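Side-chain contacts in proximal thread matrix protein 1 (Mytilus galloprovincialis, PDB 4CN9), which probably binds collagen in the mussel byssus through its von Willebrand factor type A domains, one of which holds a zinc ion in its MIDAS motif: residues A[73-76]-A[77-81]; A[125-128]-A[129-133]. All blocks are in the same frame, centred on the assembly; numbering follows the deposited sequence.

Interaction 1 of 2, residues A[73-76]-A[77-81]; sequences NYQM and MKDFV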
loop_
_atom_site.group_PDB
_atom_site.type_symbol
_atom_site.label_atom_id
_atom_site.label_comp_id
_atom_site.label_asym_id
_atom_site.label_seq_id
_atom_site.Cartn_x
_atom_site.Cartn_y
_atom_site.Cartn_z
ATOM N N ASN A 73 18.183 17.133 -16.929
ATOM C CA ASN A 73 17.338 16.359 -16.019
ATOM C C ASN A 73 16.236 17.166 -15.320
ATOM O O ASN A 73 15.085 16.734 -15.310
ATOM C CB ASN A 73 18.184 15.635 -14.982
ATOM C CG ASN A 73 18.919 14.452 -15.564
ATOM O OD1 ASN A 73 18.531 13.929 -16.606
ATOM N ND2 ASN A 73 19.980 14.015 -14.893
ATOM N N TYR A 74 16.570 18.320 -14.738
ATOM C CA TYR A 74 15.561 19.099 -14.013
ATOM C C TYR A 74 14.419 19.524 -14.923
ATOM O O TYR A 74 13.261 19.550 -14.506
ATOM C CB TYR A 74 16.164 20.335 -13.341
ATOM C CG TYR A 74 16.884 20.048 -12.046
ATOM C CD1 TYR A 74 16.268 19.311 -11.030
ATOM C CD2 TYR A 74 18.184 20.512 -11.830
ATOM C CE1 TYR A 74 16.932 19.046 -9.836
ATOM C CE2 TYR A 74 18.855 20.243 -10.641
ATOM C CZ TYR A 74 18.220 19.510 -9.647
ATOM O OH TYR A 74 18.873 19.247 -8.456
ATOM N N GLN A 75 14.739 19.881 -16.163
ATOM C CA GLN A 75 13.686 20.268 -17.100
ATOM C C GLN A 75 12.724 19.105 -17.356
ATOM O O GLN A 75 11.515 19.308 -17.464
ATOM C CB GLN A 75 14.268 20.775 -18.425
ATOM C CG GLN A 75 13.221 21.427 -19.308
ATOM C CD GLN A 75 12.406 22.478 -18.567
ATOM O OE1 GLN A 75 12.948 23.461 -18.068
ATOM N NE2 GLN A 75 11.102 22.259 -18.473
ATOM N N MET A 76 13.266 17.895 -17.450
ATOM C CA MET A 76 12.457 16.707 -17.680
ATOM C C MET A 76 11.593 16.393 -16.472
ATOM O O MET A 76 10.459 15.933 -16.615
ATOM C CB MET A 76 13.347 15.507 -18.024
ATOM C CG MET A 76 14.058 15.665 -19.364
ATOM S SD MET A 76 14.974 14.216 -19.921
ATOM C CE MET A 76 15.485 14.783 -21.542
ATOM N N MET A 77 12.128 16.636 -15.279
ATOM C CA MET A 77 11.345 16.454 -14.058
ATOM C C MET A 77 10.212 17.456 -14.041
ATOM O O MET A 77 9.080 17.115 -13.733
ATOM C CB MET A 77 12.220 16.630 -12.812
ATOM C CG MET A 77 13.215 15.525 -12.607
ATOM S SD MET A 77 14.323 15.815 -11.199
ATOM C CE MET A 77 13.136 15.607 -9.845
ATOM N N LYS A 78 10.511 18.700 -14.397
ATOM C CA LYS A 78 9.503 19.747 -14.387
ATOM C C LYS A 78 8.384 19.428 -15.369
ATOM O O LYS A 78 7.197 19.616 -15.073
ATOM C CB LYS A 78 10.132 21.093 -14.744
ATOM C CG LYS A 78 10.969 21.677 -13.638
ATOM C CD LYS A 78 11.634 22.955 -14.059
ATOM C CE LYS A 78 12.330 23.608 -12.875
ATOM N NZ LYS A 78 12.816 24.959 -13.198
ATOM N N ASP A 79 8.771 18.963 -16.553
ATOM C CA ASP A 79 7.802 18.626 -17.594
ATOM C C ASP A 79 6.881 17.501 -17.144
ATOM O O ASP A 79 5.665 17.539 -17.372
ATOM C CB ASP A 79 8.529 18.264 -18.894
ATOM C CG ASP A 79 9.177 19.476 -19.553
ATOM O OD1 ASP A 79 8.868 20.610 -19.140
ATOM O OD2 ASP A 79 9.986 19.300 -20.486
ATOM N N PHE A 80 7.458 16.509 -16.483
ATOM C CA PHE A 80 6.670 15.413 -15.953
ATOM C C PHE A 80 5.614 15.942 -14.980
ATOM O O PHE A 80 4.464 15.515 -15.021
ATOM C CB PHE A 80 7.581 14.379 -15.281
ATOM C CG PHE A 80 6.840 13.231 -14.674
ATOM C CD1 PHE A 80 6.328 12.224 -15.472
ATOM C CD2 PHE A 80 6.636 13.162 -13.305
ATOM C CE1 PHE A 80 5.649 11.163 -14.921
ATOM C CE2 PHE A 80 5.945 12.107 -12.749
ATOM C CZ PHE A 80 5.453 11.103 -13.560
ATOM N N VAL A 81 5.998 16.885 -14.123
ATOM C CA VAL A 81 5.075 17.401 -13.114
ATOM C C VAL A 81 3.986 18.244 -13.775
ATOM O O VAL A 81 2.832 18.209 -13.373
ATOM C CB VAL A 81 5.821 18.214 -12.028
ATOM C CG1 VAL A 81 4.844 18.808 -11.025
ATOM C CG2 VAL A 81 6.838 17.320 -11.322
HETATM O O HOH W 1 14.645 24.229 -15.689
#
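Q75 and D79, one turn apart on helix 73-85, meet through a side-chain hydrogen bond in which Q75 NE2 donates to D79 OD1 across 2.9 Å, bent to 138° at the hydrogen. D79 OD1 lies in the plane of the Q75 amide, yet the amide nitrogen comes in from above the carboxylate plane, and the two flat groups are turned 47° against each other. Q75 CG stands anti to the backbone N (chi1 -169°), and the chain then bends at chi2, which brings the amide within range of D79. Q75 OE1 accepts from a water at 3.0 Å and from Q130 NE2, and the same water accepts from K78 NZ at 3.2 Å. K78 NZ is also hydrogen-bonded to M132 O and Q130 O. D79 OD1 has a weak, long ion pair with K82. This is the looser, partly solvent-exposed side. A leucine in place of D79 has no carboxylate for Q75 NE2, and the amide would probably be freer to turn. The buried side is packed by Y74 and M77, which run alongside each other in the same direction. M77 SD sits 4.0 Å from Y74 CD1 in an oblique Met-aromatic contact, 5.1 Å from the ring centroid. I66 touches both side chains and M172 touches M77, while Y74 OH is hydrogen-bonded to N136. K78 CG passes 3.2 Å from Y74 O, and its chain packs on I129 of helix 122-130. The chemistry implies a two-faced helix, with sulfur and ring turned inward near the zinc-binding loop of S63, and amide and carboxylate linked at the surface.

Interaction 2 of 2, residues A[125-128]-A[129-133]; sequences IKKG and IQDMV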
loop_
_atom_site.group_PDB
_atom_site.type_symbol
_atom_site.label_atom_id
_atom_site.label_comp_id
_atom_site.label_asym_id
_atom_site.label_seq_id
_atom_site.Cartn_x
_atom_site.Cartn_y
_atom_site.Cartn_z
ATOM N N ILE A 125 -0.108 27.252 -12.278
ATOM C CA ILE A 125 0.618 26.191 -11.580
ATOM C C ILE A 125 1.814 25.741 -12.417
ATOM O O ILE A 125 2.922 25.582 -11.900
ATOM C CB ILE A 125 -0.295 24.993 -11.256
ATOM C CG1 ILE A 125 -1.346 25.396 -10.209
ATOM C CG2 ILE A 125 0.529 23.803 -10.763
ATOM C CD1 ILE A 125 -2.525 24.446 -10.151
ATOM N N LYS A 126 1.604 25.562 -13.720
ATOM C CA LYS A 126 2.681 25.110 -14.596
ATOM C C LYS A 126 3.832 26.122 -14.670
ATOM O O LYS A 126 5.004 25.741 -14.699
ATOM C CB LYS A 126 2.128 24.725 -15.979
ATOM C CG LYS A 126 1.279 23.442 -15.925
ATOM C CD LYS A 126 0.929 22.877 -17.295
ATOM C CE LYS A 126 -0.028 23.782 -18.070
ATOM N NZ LYS A 126 -0.167 23.277 -19.465
ATOM N N LYS A 127 3.490 27.408 -14.669
ATOM C CA LYS A 127 4.474 28.480 -14.616
ATOM C C LYS A 127 5.241 28.441 -13.290
ATOM O O LYS A 127 6.462 28.607 -13.257
ATOM C CB LYS A 127 3.765 29.830 -14.778
ATOM C CG LYS A 127 4.633 31.057 -14.569
ATOM C CD LYS A 127 5.535 31.338 -15.756
ATOM C CE LYS A 127 6.230 32.697 -15.608
ATOM N NZ LYS A 127 7.446 32.806 -16.471
ATOM N N GLY A 128 4.521 28.211 -12.197
ATOM C CA GLY A 128 5.167 28.013 -10.910
ATOM C C GLY A 128 6.199 26.905 -10.958
ATOM O O GLY A 128 7.306 27.060 -10.459
ATOM N N ILE A 129 5.842 25.775 -11.566
ATOM C CA ILE A 129 6.763 24.646 -11.695
ATOM C C ILE A 129 7.990 25.043 -12.526
ATOM O O ILE A 129 9.146 24.768 -12.152
ATOM C CB ILE A 129 6.053 23.451 -12.345
ATOM C CG1 ILE A 129 5.014 22.863 -11.376
ATOM C CG2 ILE A 129 7.053 22.387 -12.773
ATOM C CD1 ILE A 129 3.978 22.009 -12.058
ATOM N N GLN A 130 7.743 25.710 -13.650
ATOM C CA GLN A 130 8.828 26.141 -14.524
ATOM C C GLN A 130 9.800 27.092 -13.805
ATOM O O GLN A 130 11.018 27.043 -14.015
ATOM C CB GLN A 130 8.266 26.816 -15.785
ATOM C CG GLN A 130 9.338 27.151 -16.806
ATOM C CD GLN A 130 10.189 25.942 -17.159
ATOM O OE1 GLN A 130 9.674 24.842 -17.345
ATOM N NE2 GLN A 130 11.499 26.137 -17.236
ATOM N N ASP A 131 9.256 27.941 -12.944
ATOM C CA ASP A 131 10.037 28.965 -12.267
ATOM C C ASP A 131 10.800 28.451 -11.054
ATOM O O ASP A 131 11.552 29.201 -10.444
ATOM C CB ASP A 131 9.134 30.108 -11.809
ATOM C CG ASP A 131 8.683 30.991 -12.953
ATOM O OD1 ASP A 131 9.291 30.924 -14.043
ATOM O OD2 ASP A 131 7.714 31.746 -12.754
ATOM N N MET A 132 10.610 27.187 -10.694
ATOM C CA MET A 132 11.328 26.622 -9.553
ATOM C C MET A 132 12.816 26.646 -9.788
ATOM O O MET A 132 13.283 26.314 -10.878
ATOM C CB MET A 132 10.945 25.165 -9.317
ATOM C CG MET A 132 9.559 24.911 -8.815
ATOM S SD MET A 132 9.239 23.127 -8.951
ATOM C CE MET A 132 10.455 22.516 -7.791
ATOM N N VAL A 133 13.555 26.976 -8.736
ATOM C CA VAL A 133 15.003 26.953 -8.753
ATOM C C VAL A 133 15.535 25.817 -7.875
ATOM O O VAL A 133 15.482 25.912 -6.648
ATOM C CB VAL A 133 15.568 28.287 -8.211
ATOM C CG1 VAL A 133 17.094 28.298 -8.317
ATOM C CG2 VAL A 133 14.956 29.460 -8.951
#
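The C-terminal part of helix 122-130 in the first von Willebrand factor type A domain, with the residues that follow it, brings together K127 and D131 on the outer side and I125 and I129 on the inner. K127 NZ stands 3.6 Å from D131 OD1, a long salt bridge. The lysine methylenes come closer still, with K127 CE 3.4 Å from D131 OD2, so the aliphatic chain passes along the carboxylate before the ammonium reaches it. K127 CG is anti to the backbone N (chi1 173°), and the bend at chi2 (76°) turns the rest of the chain towards D131. The backbone ties the same two residues: D131 N donates to K127 O at 2.9 Å and more weakly to G128 O at 3.3 Å. Both residues are exposed, which probably makes the charge attraction modest. On the buried face I125 and I129 cross obliquely, meeting where I125 CG2 is 4.1 Å from I129 CD1. The same methyl, I129 CD1, lies 3.7 Å from I125 O. Helix 73-85 covers this face, V85 touching both isoleucines. K126 makes a salt bridge with D86, and Q130 OE1 accepts from K82 NZ. Beyond D131 the backbone opens out, M132 having psi 140°, and M132 packs its side chain on V103 and Q105 of strand 100-106 while its CG remains 3.5 Å from G128 O. Isoleucines four apart inside and a lysine outside, the latter bridged by D131 just past 122-130, are characteristic of an amphipathic helix, here packed against helix 73-85 in a von Willebrand factor type A domain.

Reading from the N terminus, interaction 1 occupies the first part of helix 73-85 and is complete before interaction 2 begins on helix 122-130. The two neither nest nor cross, and each closes just a helical turn. Between them the chain passes through strands 100-106 and 110-112. In space the centres are about 10 Å apart and the contacts touch. K78 NZ from 77-81 reaches M132 O at 2.7 Å and Q130 O at 2.9 Å, both probable hydrogen bonds, which suggests that its charge meets the carbonyls near the C-terminal end of helix 122-130. V81 CG1 packs 3.5 Å from I129 CD1, joining the apolar faces of both helices.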